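Local coordinates for protein catechol 1,2-dioxygenase (Acinetobacter sp., PDB 1DMH) that catalyses the iron(III)-dependent intradiol cleavage of catechol by molecular oxygen to cis,cis-muconate, the first step from catechol in the beta-ketoadipate pathway, at residues Gly72-Gly77 with Gly206-Leu211; Thr104-Leu109 with His226-Ala231; Ala121-Gly126 with Val153-Ala158; Tyr164-Pro169 with Gln174-Arg179. One frame throughout, in Å; residues are numbered along the deposited sequence.

Contact 1 of 4, residues Gly72-Gly77 with Gly206-Leu211. With MCT (4-methylcatechol), chain D.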
loop_
_atom_site.group_PDB
_atom_site.type_symbol
_atom_site.label_atom_id
_atom_site.label_comp_id
_atom_site.label_asym_id
_atom_site.label_seq_id
_atom_site.Cartn_x
_atom_site.Cartn_y
_atom_site.Cartn_z
ATOM N N GLY A 72 0.315 3.915 8.366
ATOM C CA GLY A 72 -0.302 4.761 9.387
ATOM C C GLY A 72 0.510 6.003 9.708
ATOM O O GLY A 72 0.080 6.854 10.494
ATOM N N LEU A 73 1.689 6.107 9.094
ATOM C CA LEU A 73 2.563 7.266 9.278
ATOM C C LEU A 73 2.371 8.149 8.026
ATOM O O LEU A 73 2.305 9.386 8.106
ATOM C CB LEU A 73 4.013 6.797 9.411
ATOM C CG LEU A 73 5.034 7.854 9.809
ATOM C CD1 LEU A 73 4.695 8.404 11.216
ATOM C CD2 LEU A 73 6.434 7.211 9.794
ATOM N N LEU A 74 2.230 7.507 6.871
ATOM C CA LEU A 74 1.998 8.249 5.621
ATOM C C LEU A 74 0.584 8.877 5.634
ATOM O O LEU A 74 0.389 9.990 5.150
ATOM C CB LEU A 74 2.060 7.331 4.382
ATOM C CG LEU A 74 2.594 7.859 3.035
ATOM C CD1 LEU A 74 1.828 7.186 1.929
ATOM C CD2 LEU A 74 2.590 9.342 2.962
ATOM N N SER A 75 -0.396 8.144 6.167
ATOM C CA SER A 75 -1.771 8.617 6.229
ATOM C C SER A 75 -1.835 10.033 6.813
ATOM O O SER A 75 -2.339 10.945 6.164
ATOM C CB SER A 75 -2.623 7.653 7.064
ATOM O OG SER A 75 -3.972 8.074 7.141
ATOM N N PRO A 76 -1.358 10.232 8.053
ATOM C CA PRO A 76 -1.437 11.607 8.561
ATOM C C PRO A 76 -0.596 12.620 7.761
ATOM O O PRO A 76 -0.964 13.793 7.662
ATOM C CB PRO A 76 -0.997 11.459 10.033
ATOM C CG PRO A 76 -0.068 10.243 9.980
ATOM C CD PRO A 76 -0.867 9.311 9.096
ATOM N N GLY A 77 0.509 12.158 7.175
ATOM C CA GLY A 77 1.376 13.044 6.398
ATOM C C GLY A 77 0.687 13.572 5.148
ATOM O O GLY A 77 0.966 14.674 4.696
ATOM N N GLY A 206 12.960 5.918 5.540
ATOM C CA GLY A 206 11.710 5.200 5.361
ATOM C C GLY A 206 10.890 5.709 4.190
ATOM O O GLY A 206 11.151 6.801 3.678
ATOM N N PRO A 207 9.915 4.921 3.708
ATOM C CA PRO A 207 9.076 5.350 2.580
ATOM C C PRO A 207 8.268 6.663 2.790
ATOM O O PRO A 207 8.028 7.410 1.840
ATOM C CB PRO A 207 8.179 4.120 2.343
ATOM C CG PRO A 207 8.134 3.448 3.728
ATOM C CD PRO A 207 9.581 3.535 4.096
ATOM N N THR A 208 7.847 6.943 4.016
ATOM C CA THR A 208 7.065 8.155 4.237
ATOM C C THR A 208 7.947 9.372 3.949
ATOM O O THR A 208 7.561 10.278 3.204
ATOM C CB THR A 208 6.489 8.225 5.694
ATOM O OG1 THR A 208 5.625 7.104 5.921
ATOM C CG2 THR A 208 5.679 9.499 5.893
ATOM N N GLN A 209 9.144 9.387 4.521
ATOM C CA GLN A 209 10.020 10.512 4.289
ATOM C C GLN A 209 10.433 10.588 2.829
ATOM O O GLN A 209 10.569 11.688 2.268
ATOM C CB GLN A 209 11.248 10.423 5.178
ATOM C CG GLN A 209 12.093 11.685 5.112
ATOM C CD GLN A 209 11.303 12.907 5.517
ATOM O OE1 GLN A 209 11.084 13.812 4.711
ATOM N NE2 GLN A 209 10.859 12.938 6.763
ATOM N N GLN A 210 10.663 9.435 2.206
ATOM C CA GLN A 210 11.015 9.427 0.793
ATOM C C GLN A 210 9.934 10.120 -0.041
ATOM O O GLN A 210 10.254 10.928 -0.910
ATOM C CB GLN A 210 11.195 8.001 0.282
ATOM C CG GLN A 210 12.311 7.259 0.995
ATOM C CD GLN A 210 13.676 7.914 0.792
ATOM O OE1 GLN A 210 14.631 7.651 1.549
ATOM N NE2 GLN A 210 13.783 8.760 -0.247
ATOM N N LEU A 211 8.663 9.815 0.209
ATOM C CA LEU A 211 7.606 10.458 -0.551
ATOM C C LEU A 211 7.556 11.965 -0.213
ATOM O O LEU A 211 7.479 12.809 -1.121
ATOM C CB LEU A 211 6.247 9.828 -0.246
ATOM C CG LEU A 211 5.274 9.794 -1.430
ATOM C CD1 LEU A 211 3.887 9.451 -0.930
ATOM C CD2 LEU A 211 5.258 11.093 -2.164
HETATM C C1 MCT D . 2.486 10.754 13.925
HETATM C C2 MCT D . 1.673 11.057 15.031
HETATM C C3 MCT D . 2.273 11.109 16.306
HETATM O O3 MCT D . 1.493 11.406 17.395
HETATM C C4 MCT D . 3.624 10.870 16.489
HETATM O O4 MCT D . 4.156 10.939 17.753
HETATM C C5 MCT D . 4.436 10.573 15.427
HETATM C C6 MCT D . 3.830 10.513 14.072
HETATM C C MCT D . 1.853 10.688 12.522
#
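Thr208 enters the angle between Leu73 and Leu74 on the helix 71-77. Its OG1 lies nearest Leu74 N, at 3.5 Å and without a hydrogen bond. OG1 also meets Leu73 CB at 3.9 Å, the two side chains crossing at about a right angle. CG2, set anti to the backbone N with OG1 beside that N (chi1 -61°), lies 3.9 Å from Leu74 CA. A short beta-branched residue suits this place. Farther on, leucine meets leucine: Leu74 CD2 touches Leu211 CD1 at 4.1 Å, again with the side chains at right angles, and Tyr61 of the helix 52-67 packs on both. The axes of the short segments approach to 9.5 Å at 29°.

No hydrogen bond joins the two segments. The polar end of Thr208 is satisfied by Glu70, just ahead of the segment 72-77.

Toward the substrate, Leu73 CD1 comes within 3.7 Å of C6 of 4-methylcatechol. Pro76 CG is 3.2 Å from MCT C, the methyl carbon. With no hydrogen bond between the segments and the hydroxyl engaged by Glu70, the contact rests on van der Waals packing; Leu73 and Pro76 thus present an apolar surface to the methyl side of the ligand.

Contact 2 of 4, residues Thr104-Leu109 with His226-Ala231. With FE (Fe (III) ion), chain C; MCT (4-methylcatechol), chain D.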
loop_
_atom_site.group_PDB
_atom_site.type_symbol
_atom_site.label_atom_id
_atom_site.label_comp_id
_atom_site.label_asym_id
_atom_site.label_seq_id
_atom_site.Cartn_x
_atom_site.Cartn_y
_atom_site.Cartn_z
ATOM N N THR A 104 -8.118 16.277 17.991
ATOM C CA THR A 104 -7.083 16.295 16.966
ATOM C C THR A 104 -6.650 14.851 16.762
ATOM O O THR A 104 -7.191 13.962 17.421
ATOM C CB THR A 104 -5.894 17.308 17.197
ATOM O OG1 THR A 104 -5.219 17.460 15.938
ATOM C CG2 THR A 104 -4.885 16.832 18.231
ATOM N N ILE A 105 -5.700 14.591 15.871
ATOM C CA ILE A 105 -5.399 13.197 15.562
ATOM C C ILE A 105 -4.789 12.327 16.648
ATOM O O ILE A 105 -4.048 12.783 17.522
ATOM C CB ILE A 105 -4.564 13.052 14.227
ATOM C CG1 ILE A 105 -3.071 13.361 14.458
ATOM C CG2 ILE A 105 -5.164 13.983 13.154
ATOM C CD1 ILE A 105 -2.196 13.055 13.242
ATOM N N GLU A 106 -5.151 11.057 16.591
ATOM C CA GLU A 106 -4.664 10.081 17.533
ATOM C C GLU A 106 -3.222 9.737 17.208
ATOM O O GLU A 106 -2.402 9.593 18.105
ATOM C CB GLU A 106 -5.537 8.812 17.459
ATOM C CG GLU A 106 -5.075 7.664 18.339
ATOM C CD GLU A 106 -5.974 6.442 18.200
ATOM O OE1 GLU A 106 -7.178 6.598 17.884
ATOM O OE2 GLU A 106 -5.485 5.322 18.426
ATOM N N GLY A 107 -2.897 9.612 15.929
ATOM C CA GLY A 107 -1.539 9.212 15.586
ATOM C C GLY A 107 -1.519 7.689 15.645
ATOM O O GLY A 107 -2.439 7.079 16.200
ATOM N N PRO A 108 -0.491 7.029 15.095
ATOM C CA PRO A 108 -0.444 5.561 15.113
ATOM C C PRO A 108 0.289 4.857 16.271
ATOM O O PRO A 108 0.495 3.640 16.218
ATOM C CB PRO A 108 0.211 5.271 13.768
ATOM C CG PRO A 108 1.338 6.344 13.786
ATOM C CD PRO A 108 0.638 7.590 14.311
ATOM N N LEU A 109 0.631 5.596 17.323
ATOM C CA LEU A 109 1.437 5.030 18.404
ATOM C C LEU A 109 0.803 4.751 19.748
ATOM O O LEU A 109 1.521 4.592 20.739
ATOM C CB LEU A 109 2.672 5.918 18.603
ATOM C CG LEU A 109 3.324 6.234 17.253
ATOM C CD1 LEU A 109 4.340 7.357 17.367
ATOM C CD2 LEU A 109 3.935 4.978 16.719
ATOM N N HIS A 226 -0.002 13.181 23.917
ATOM C CA HIS A 226 -1.309 12.643 23.520
ATOM C C HIS A 226 -2.241 12.414 24.712
ATOM O O HIS A 226 -1.787 12.080 25.799
ATOM C CB HIS A 226 -1.124 11.285 22.837
ATOM C CG HIS A 226 -0.411 11.355 21.527
ATOM N ND1 HIS A 226 -1.073 11.571 20.331
ATOM C CD2 HIS A 226 0.904 11.249 21.222
ATOM C CE1 HIS A 226 -0.189 11.591 19.346
ATOM N NE2 HIS A 226 1.013 11.399 19.860
ATOM N N TYR A 227 -3.541 12.567 24.473
ATOM C CA TYR A 227 -4.566 12.322 25.474
ATOM C C TYR A 227 -5.764 11.549 24.907
ATOM O O TYR A 227 -6.181 11.772 23.763
ATOM C CB TYR A 227 -5.195 13.621 25.992
ATOM C CG TYR A 227 -4.400 14.469 26.943
ATOM C CD1 TYR A 227 -3.399 15.327 26.481
ATOM C CD2 TYR A 227 -4.688 14.446 28.306
ATOM C CE1 TYR A 227 -2.700 16.158 27.365
ATOM C CE2 TYR A 227 -4.005 15.261 29.205
ATOM C CZ TYR A 227 -3.018 16.118 28.734
ATOM O OH TYR A 227 -2.368 16.939 29.623
ATOM N N PHE A 228 -6.305 10.661 25.742
ATOM C CA PHE A 228 -7.571 9.963 25.513
ATOM C C PHE A 228 -8.236 10.317 26.857
ATOM O O PHE A 228 -7.609 10.203 27.913
ATOM C CB PHE A 228 -7.450 8.444 25.480
ATOM C CG PHE A 228 -7.340 7.856 24.111
ATOM C CD1 PHE A 228 -7.830 8.518 22.989
ATOM C CD2 PHE A 228 -6.763 6.618 23.950
ATOM C CE1 PHE A 228 -7.730 7.932 21.712
ATOM C CE2 PHE A 228 -6.656 6.023 22.686
ATOM C CZ PHE A 228 -7.141 6.682 21.565
ATOM N N VAL A 229 -9.465 10.806 26.825
ATOM C CA VAL A 229 -10.176 11.051 28.064
ATOM C C VAL A 229 -11.560 10.436 27.851
ATOM O O VAL A 229 -12.246 10.733 26.863
ATOM C CB VAL A 229 -10.338 12.560 28.396
ATOM C CG1 VAL A 229 -11.023 12.725 29.777
ATOM C CG2 VAL A 229 -8.973 13.245 28.415
ATOM N N SER A 230 -11.950 9.539 28.744
ATOM C CA SER A 230 -13.280 8.945 28.664
ATOM C C SER A 230 -13.960 8.973 30.048
ATOM O O SER A 230 -13.286 9.003 31.094
ATOM C CB SER A 230 -13.213 7.515 28.103
ATOM O OG SER A 230 -12.388 6.674 28.862
ATOM N N ALA A 231 -15.287 8.998 30.041
ATOM C CA ALA A 231 -16.074 9.046 31.267
ATOM C C ALA A 231 -17.517 8.702 30.932
ATOM O O ALA A 231 -17.973 8.955 29.815
ATOM C CB ALA A 231 -16.013 10.442 31.862
HETATM FE FE FE C . 2.869 11.573 18.907
HETATM C C1 MCT D . 2.486 10.754 13.925
HETATM C C2 MCT D . 1.673 11.057 15.031
HETATM C C3 MCT D . 2.273 11.109 16.306
HETATM O O3 MCT D . 1.493 11.406 17.395
HETATM C C4 MCT D . 3.624 10.870 16.489
HETATM O O4 MCT D . 4.156 10.939 17.753
HETATM C C5 MCT D . 4.436 10.573 15.427
HETATM C C6 MCT D . 3.830 10.513 14.072
HETATM C C MCT D . 1.853 10.688 12.522
HETATM O O HOH W 1 -3.769 12.065 20.257
HETATM O O HOH W 2 2.292 9.828 17.100
#
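His226 brings its CE1 obliquely against Glu106 O (3.2 Å), without a hydrogen bond from ND1, and binds the ferric ion through NE2 at 2.1 Å. O3 of 4-methylcatechol, itself an iron ligand, lies at the ring edge.

The proton on ND1 is used by a water: ND1 donates to it at 2.7 Å, and the water donates in turn to Ile105 O at 2.8 Å. This water bridge, with the iron bond at NE2, restrains the rotation of the ring and would probably increase the electron donation of NE2 to the metal. Gly107, with phi 85°, brings its bare CA to 3.7 Å from MCT C2, where a side chain would collide with O3.

In the next shell the extended Glu106 side chain carries its CD to 3.6 Å from Phe228 CZ, at the ring edge, with carboxylate and ring planes 72° apart. Arg308 holds that carboxylate by a salt bridge, and Trp156 stacks on the His226 ring. In this complex Tyr164, His224 and His226 hold the iron with the bidentate catechol, and Tyr200 completes the two-tyrosine, two-histidine set of the non-haem ferric site of the intradiol dioxygenases.

Contact 3 of 4, residues Ala121-Gly126 with Val153-Ala158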
loop_
_atom_site.group_PDB
_atom_site.type_symbol
_atom_site.label_atom_id
_atom_site.label_comp_id
_atom_site.label_asym_id
_atom_site.label_seq_id
_atom_site.Cartn_x
_atom_site.Cartn_y
_atom_site.Cartn_z
ATOM N N ALA A 121 0.595 9.691 39.024
ATOM C CA ALA A 121 1.517 8.647 38.603
ATOM C C ALA A 121 2.737 9.311 38.020
ATOM O O ALA A 121 2.664 10.436 37.515
ATOM C CB ALA A 121 0.896 7.745 37.544
ATOM N N ARG A 122 3.868 8.636 38.138
ATOM C CA ARG A 122 5.069 9.125 37.497
ATOM C C ARG A 122 5.059 8.262 36.220
ATOM O O ARG A 122 4.855 7.055 36.292
ATOM C CB ARG A 122 6.322 8.856 38.327
ATOM C CG ARG A 122 7.560 9.119 37.486
ATOM C CD ARG A 122 8.843 9.142 38.270
ATOM N NE ARG A 122 9.935 9.315 37.330
ATOM C CZ ARG A 122 11.204 9.506 37.670
ATOM N NH1 ARG A 122 11.558 9.553 38.953
ATOM N NH2 ARG A 122 12.119 9.627 36.722
ATOM N N MET A 123 5.257 8.872 35.059
ATOM C CA MET A 123 5.188 8.131 33.798
ATOM C C MET A 123 6.469 7.563 33.229
ATOM O O MET A 123 6.434 6.620 32.438
ATOM C CB MET A 123 4.596 9.023 32.712
ATOM C CG MET A 123 3.298 9.661 33.082
ATOM S SD MET A 123 2.661 10.613 31.681
ATOM C CE MET A 123 2.527 9.345 30.402
ATOM N N ASP A 124 7.595 8.154 33.591
ATOM C CA ASP A 124 8.858 7.716 33.030
ATOM C C ASP A 124 9.678 6.914 34.027
ATOM O O ASP A 124 9.466 7.008 35.238
ATOM C CB ASP A 124 9.664 8.926 32.589
ATOM C CG ASP A 124 10.222 9.699 33.770
ATOM O OD1 ASP A 124 9.425 10.218 34.585
ATOM O OD2 ASP A 124 11.460 9.766 33.891
ATOM N N ASP A 125 10.622 6.138 33.494
ATOM C CA ASP A 125 11.497 5.298 34.309
ATOM C C ASP A 125 12.856 5.942 34.520
ATOM O O ASP A 125 13.799 5.254 34.902
ATOM C CB ASP A 125 11.707 3.931 33.647
ATOM C CG ASP A 125 12.425 4.028 32.309
ATOM O OD1 ASP A 125 12.883 5.130 31.936
ATOM O OD2 ASP A 125 12.546 2.987 31.625
ATOM N N GLY A 126 12.965 7.243 34.258
ATOM C CA GLY A 126 14.232 7.935 34.428
ATOM C C GLY A 126 15.381 7.393 33.587
ATOM O O GLY A 126 16.547 7.663 33.871
ATOM N N VAL A 153 -8.078 9.382 32.150
ATOM C CA VAL A 153 -7.201 10.189 31.321
ATOM C C VAL A 153 -6.031 9.315 30.881
ATOM O O VAL A 153 -5.276 8.827 31.727
ATOM C CB VAL A 153 -6.643 11.400 32.117
ATOM C CG1 VAL A 153 -5.765 12.266 31.212
ATOM C CG2 VAL A 153 -7.795 12.234 32.703
ATOM N N GLU A 154 -5.894 9.092 29.575
ATOM C CA GLU A 154 -4.781 8.305 29.066
ATOM C C GLU A 154 -3.780 9.221 28.370
ATOM O O GLU A 154 -4.144 9.965 27.473
ATOM C CB GLU A 154 -5.273 7.252 28.091
ATOM C CG GLU A 154 -6.260 6.319 28.729
ATOM C CD GLU A 154 -6.697 5.223 27.787
ATOM O OE1 GLU A 154 -5.849 4.400 27.387
ATOM O OE2 GLU A 154 -7.892 5.197 27.448
ATOM N N ILE A 155 -2.522 9.141 28.795
ATOM C CA ILE A 155 -1.458 9.978 28.271
ATOM C C ILE A 155 -0.288 9.161 27.751
ATOM O O ILE A 155 0.113 8.171 28.366
ATOM C CB ILE A 155 -0.934 10.912 29.379
ATOM C CG1 ILE A 155 -2.122 11.638 30.025
ATOM C CG2 ILE A 155 0.073 11.912 28.807
ATOM C CD1 ILE A 155 -1.720 12.667 31.030
ATOM N N TRP A 156 0.258 9.551 26.609
ATOM C CA TRP A 156 1.424 8.850 26.095
ATOM C C TRP A 156 2.223 9.875 25.330
ATOM O O TRP A 156 1.647 10.796 24.755
ATOM C CB TRP A 156 1.026 7.611 25.244
ATOM C CG TRP A 156 0.327 7.793 23.893
ATOM C CD1 TRP A 156 0.896 7.683 22.650
ATOM C CD2 TRP A 156 -1.065 8.056 23.671
ATOM N NE1 TRP A 156 -0.056 7.860 21.671
ATOM C CE2 TRP A 156 -1.269 8.090 22.270
ATOM C CE3 TRP A 156 -2.166 8.267 24.523
ATOM C CZ2 TRP A 156 -2.522 8.329 21.698
ATOM C CZ3 TRP A 156 -3.417 8.508 23.958
ATOM C CH2 TRP A 156 -3.581 8.535 22.554
ATOM N N HIS A 157 3.545 9.756 25.362
ATOM C CA HIS A 157 4.405 10.716 24.667
ATOM C C HIS A 157 5.805 10.159 24.446
ATOM O O HIS A 157 6.137 9.087 24.947
ATOM C CB HIS A 157 4.457 12.032 25.454
ATOM C CG HIS A 157 5.159 11.930 26.782
ATOM N ND1 HIS A 157 6.534 12.003 26.913
ATOM C CD2 HIS A 157 4.671 11.780 28.040
ATOM C CE1 HIS A 157 6.858 11.903 28.194
ATOM N NE2 HIS A 157 5.746 11.767 28.898
ATOM N N ALA A 158 6.618 10.892 23.693
ATOM C CA ALA A 158 7.978 10.472 23.360
ATOM C C ALA A 158 9.032 10.948 24.368
ATOM O O ALA A 158 8.738 11.778 25.231
ATOM C CB ALA A 158 8.335 10.983 21.951
#
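Met123 reaches from just beyond the strand 120-122 across to Ile155 and His157 on the strand 152-157. Its CB already points toward that strand, and CG stands anti to the carbonyl carbon (chi1 -52°), carrying the chain onward. SD passes Ile155 CG2 at 4.1 Å and lies at the edge of the His157 ring, 5.2 Å from the centroid in a Met-aromatic contact. A final bend at chi3 (59°) lays CE against the strand: it is 3.4 Å from Ile155 O, 3.9 Å from Ile155 CG2 and 4.0 Å from His157 CD2. The flexible, unbranched thioether suits a place where the tip must fit against a beta-branched side chain, a carbonyl and a ring at once.

The ring it meets is held by hydrogen bonds at both nitrogens, ND1 donating to Ala158 O and NE2 pairing with Thr194. On either side of Met123 in sequence, Arg122 grips Asp124 side-on in a salt bridge with NE and NH2 (NH2 to OD2 2.9 Å). OD2 also accepts from Gly126 N at 3.0 Å, closing an Asx turn. Met123 thus packs between the strands 152-157 and 189-195, in the core of the beta-sandwich characteristic of intradiol dioxygenase catalytic domains.

Contact 4 of 4, residues Tyr164-Pro169 with Gln174-Arg179. With FE (Fe (III) ion), chain C; MCT (4-methylcatechol), chain D.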
loop_
_atom_site.group_PDB
_atom_site.type_symbol
_atom_site.label_atom_id
_atom_site.label_comp_id
_atom_site.label_asym_id
_atom_site.label_seq_id
_atom_site.Cartn_x
_atom_site.Cartn_y
_atom_site.Cartn_z
ATOM N N TYR A 164 9.011 6.554 21.203
ATOM C CA TYR A 164 7.965 6.062 22.089
ATOM C C TYR A 164 8.276 4.634 22.492
ATOM O O TYR A 164 8.905 3.893 21.725
ATOM C CB TYR A 164 6.604 6.020 21.381
ATOM C CG TYR A 164 5.953 7.354 21.072
ATOM C CD1 TYR A 164 6.396 8.168 20.012
ATOM C CD2 TYR A 164 4.864 7.788 21.823
ATOM C CE1 TYR A 164 5.751 9.380 19.724
ATOM C CE2 TYR A 164 4.224 8.970 21.551
ATOM C CZ TYR A 164 4.668 9.760 20.511
ATOM O OH TYR A 164 4.027 10.941 20.303
ATOM N N SER A 165 7.821 4.238 23.680
ATOM C CA SER A 165 8.014 2.869 24.112
ATOM C C SER A 165 7.190 2.004 23.149
ATOM O O SER A 165 6.159 2.454 22.623
ATOM C CB SER A 165 7.560 2.675 25.578
ATOM O OG SER A 165 6.207 2.993 25.798
ATOM N N HIS A 166 7.671 0.782 22.904
ATOM C CA HIS A 166 7.040 -0.180 22.006
ATOM C C HIS A 166 7.281 0.144 20.526
ATOM O O HIS A 166 6.940 -0.645 19.654
ATOM C CB HIS A 166 5.549 -0.296 22.326
ATOM C CG HIS A 166 5.282 -0.741 23.730
ATOM N ND1 HIS A 166 5.518 -2.029 24.161
ATOM C CD2 HIS A 166 4.919 -0.042 24.832
ATOM C CE1 HIS A 166 5.313 -2.103 25.465
ATOM N NE2 HIS A 166 4.949 -0.912 25.898
ATOM N N PHE A 167 7.871 1.300 20.236
ATOM C CA PHE A 167 8.180 1.680 18.850
ATOM C C PHE A 167 9.548 2.347 18.811
ATOM O O PHE A 167 9.827 3.136 17.911
ATOM C CB PHE A 167 7.155 2.666 18.266
ATOM C CG PHE A 167 5.751 2.174 18.311
ATOM C CD1 PHE A 167 5.253 1.377 17.286
ATOM C CD2 PHE A 167 4.925 2.474 19.395
ATOM C CE1 PHE A 167 3.952 0.877 17.333
ATOM C CE2 PHE A 167 3.619 1.979 19.453
ATOM C CZ PHE A 167 3.133 1.178 18.419
ATOM N N ASP A 168 10.389 2.021 19.789
ATOM C CA ASP A 168 11.720 2.597 19.888
ATOM C C ASP A 168 12.682 1.805 19.020
ATOM O O ASP A 168 13.013 0.657 19.330
ATOM C CB ASP A 168 12.221 2.550 21.329
ATOM C CG ASP A 168 13.462 3.396 21.533
ATOM O OD1 ASP A 168 14.293 3.464 20.598
ATOM O OD2 ASP A 168 13.614 3.974 22.631
ATOM N N PRO A 169 13.163 2.419 17.926
ATOM C CA PRO A 169 14.090 1.797 16.980
ATOM C C PRO A 169 15.455 1.431 17.554
ATOM O O PRO A 169 16.177 0.613 16.979
ATOM C CB PRO A 169 14.206 2.861 15.891
ATOM C CG PRO A 169 14.087 4.149 16.700
ATOM C CD PRO A 169 12.849 3.793 17.490
ATOM N N GLN A 174 11.453 0.345 28.907
ATOM C CA GLN A 174 10.654 -0.460 29.795
ATOM C C GLN A 174 9.273 -0.440 29.151
ATOM O O GLN A 174 8.880 0.560 28.546
ATOM C CB GLN A 174 10.623 0.195 31.165
ATOM C CG GLN A 174 9.915 -0.604 32.225
ATOM C CD GLN A 174 9.999 0.079 33.573
ATOM O OE1 GLN A 174 11.094 0.408 34.045
ATOM N NE2 GLN A 174 8.846 0.299 34.205
ATOM N N ALA A 175 8.547 -1.544 29.252
ATOM C CA ALA A 175 7.212 -1.597 28.665
ATOM C C ALA A 175 6.412 -0.455 29.277
ATOM O O ALA A 175 6.580 -0.142 30.455
ATOM C CB ALA A 175 6.541 -2.944 28.972
ATOM N N PHE A 176 5.560 0.166 28.466
ATOM C CA PHE A 176 4.714 1.291 28.885
ATOM C C PHE A 176 5.440 2.519 29.460
ATOM O O PHE A 176 4.837 3.320 30.175
ATOM C CB PHE A 176 3.633 0.829 29.872
ATOM C CG PHE A 176 2.730 -0.226 29.321
ATOM C CD1 PHE A 176 1.752 0.101 28.392
ATOM C CD2 PHE A 176 2.904 -1.565 29.674
ATOM C CE1 PHE A 176 0.956 -0.899 27.810
ATOM C CE2 PHE A 176 2.115 -2.575 29.103
ATOM C CZ PHE A 176 1.142 -2.242 28.170
ATOM N N ASN A 177 6.727 2.665 29.148
ATOM C CA ASN A 177 7.470 3.823 29.612
ATOM C C ASN A 177 6.761 5.028 28.968
ATOM O O ASN A 177 6.461 5.002 27.765
ATOM C CB ASN A 177 8.921 3.771 29.126
ATOM C CG ASN A 177 9.787 4.861 29.750
ATOM O OD1 ASN A 177 10.740 5.343 29.127
ATOM N ND2 ASN A 177 9.481 5.232 30.983
ATOM N N MET A 178 6.484 6.053 29.783
ATOM C CA MET A 178 5.809 7.291 29.373
ATOM C C MET A 178 4.394 7.063 28.823
ATOM O O MET A 178 3.933 7.779 27.934
ATOM C CB MET A 178 6.683 8.033 28.359
ATOM C CG MET A 178 8.090 8.392 28.927
ATOM S SD MET A 178 9.189 9.123 27.683
ATOM C CE MET A 178 9.169 7.796 26.452
ATOM N N ARG A 179 3.705 6.060 29.373
ATOM C CA ARG A 179 2.338 5.726 28.984
ATOM C C ARG A 179 1.585 5.351 30.276
ATOM O O ARG A 179 1.944 4.373 30.930
ATOM C CB ARG A 179 2.313 4.515 28.029
ATOM C CG ARG A 179 2.977 4.701 26.661
ATOM C CD ARG A 179 3.012 3.363 25.895
ATOM N NE ARG A 179 3.673 3.444 24.589
ATOM C CZ ARG A 179 3.142 4.017 23.507
ATOM N NH1 ARG A 179 1.927 4.567 23.568
ATOM N NH2 ARG A 179 3.818 4.016 22.359
HETATM FE FE FE C . 2.869 11.573 18.907
HETATM C C1 MCT D . 2.486 10.754 13.925
HETATM C C2 MCT D . 1.673 11.057 15.031
HETATM C C3 MCT D . 2.273 11.109 16.306
HETATM O O3 MCT D . 1.493 11.406 17.395
HETATM C C4 MCT D . 3.624 10.870 16.489
HETATM O O4 MCT D . 4.156 10.939 17.753
HETATM C C5 MCT D . 4.436 10.573 15.427
HETATM C C6 MCT D . 3.830 10.513 14.072
HETATM C C MCT D . 1.853 10.688 12.522
HETATM O O HOH W 3 6.147 6.235 25.001
HETATM O O HOH W 2 2.292 9.828 17.100
#
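Ser165 OG is gripped from two directions: it donates to Asn177 O at 2.8 Å, in the carbonyl plane and on a lone pair, and accepts from Arg179 NE at 2.8 Å. With chi1 at 59° the hydroxyl lies between the backbone N and the carbonyl carbon, a position in which serine can serve both partners. Arg179 uses a second nitrogen on the same residue, NH2 giving a fairly straight bond (162°) to Ser165 O at 2.8 Å. That oxygen lies in the guanidinium plane; with NE on OG, the two nitrogens grip the residue side-on and restrain the group's rotation. A water adds a further link, accepting from Ser165 N and donating to Asn177 O.

Both segments belong to the long loop between the strands 152-157 and 179-183, and each is folded by type II beta turns. The turn from Tyr164 to Phe167 begins at an iron ligand: Tyr164 OH binds the ferric ion at 1.9 Å, as in the intradiol dioxygenases, where a tyrosine oxygen is a hard ligand suited to iron(III).

Arg179 NH2 passes Tyr164 CB at 3.6 Å and meets the edge of the Phe167 ring, CD2 at 3.5 Å. The long arginine also spans to Leu109 O through NH1, tying the tyrosine's loop to the segment 104-109.

Toward the outside, His166 NE2 accepts from Phe176 N at 2.9 Å, the donor tilted from the imidazole plane. The same edge of the imidazole lies over the centre of the Phe176 ring, an edge-to-face pair with planes at 60°.

Contacts 1, 2 and 4 gather round 4-methylcatechol. Contact 1 lies on its methyl side, whereas contacts 2 and 4 each supply an iron ligand; His226 NE2 and Tyr164 OH are 3.1 Å apart at the metal. Contact 2 touches contact 1 where Pro76 CB packs on Ile105 CD1 at 3.8 Å, and contact 4 where Leu109 CD1 meets Tyr164 CE1 at 3.4 Å. Contact 3 reaches the site through Trp156, whose side chain is about 5 Å from the iron; its strand 152-157 pairs with 220-230 of contact 2, His226 N lying 3.0 Å from Trp156 O. Met123 O and Met178 N, 2.7 Å apart, join contact 3 to contact 4.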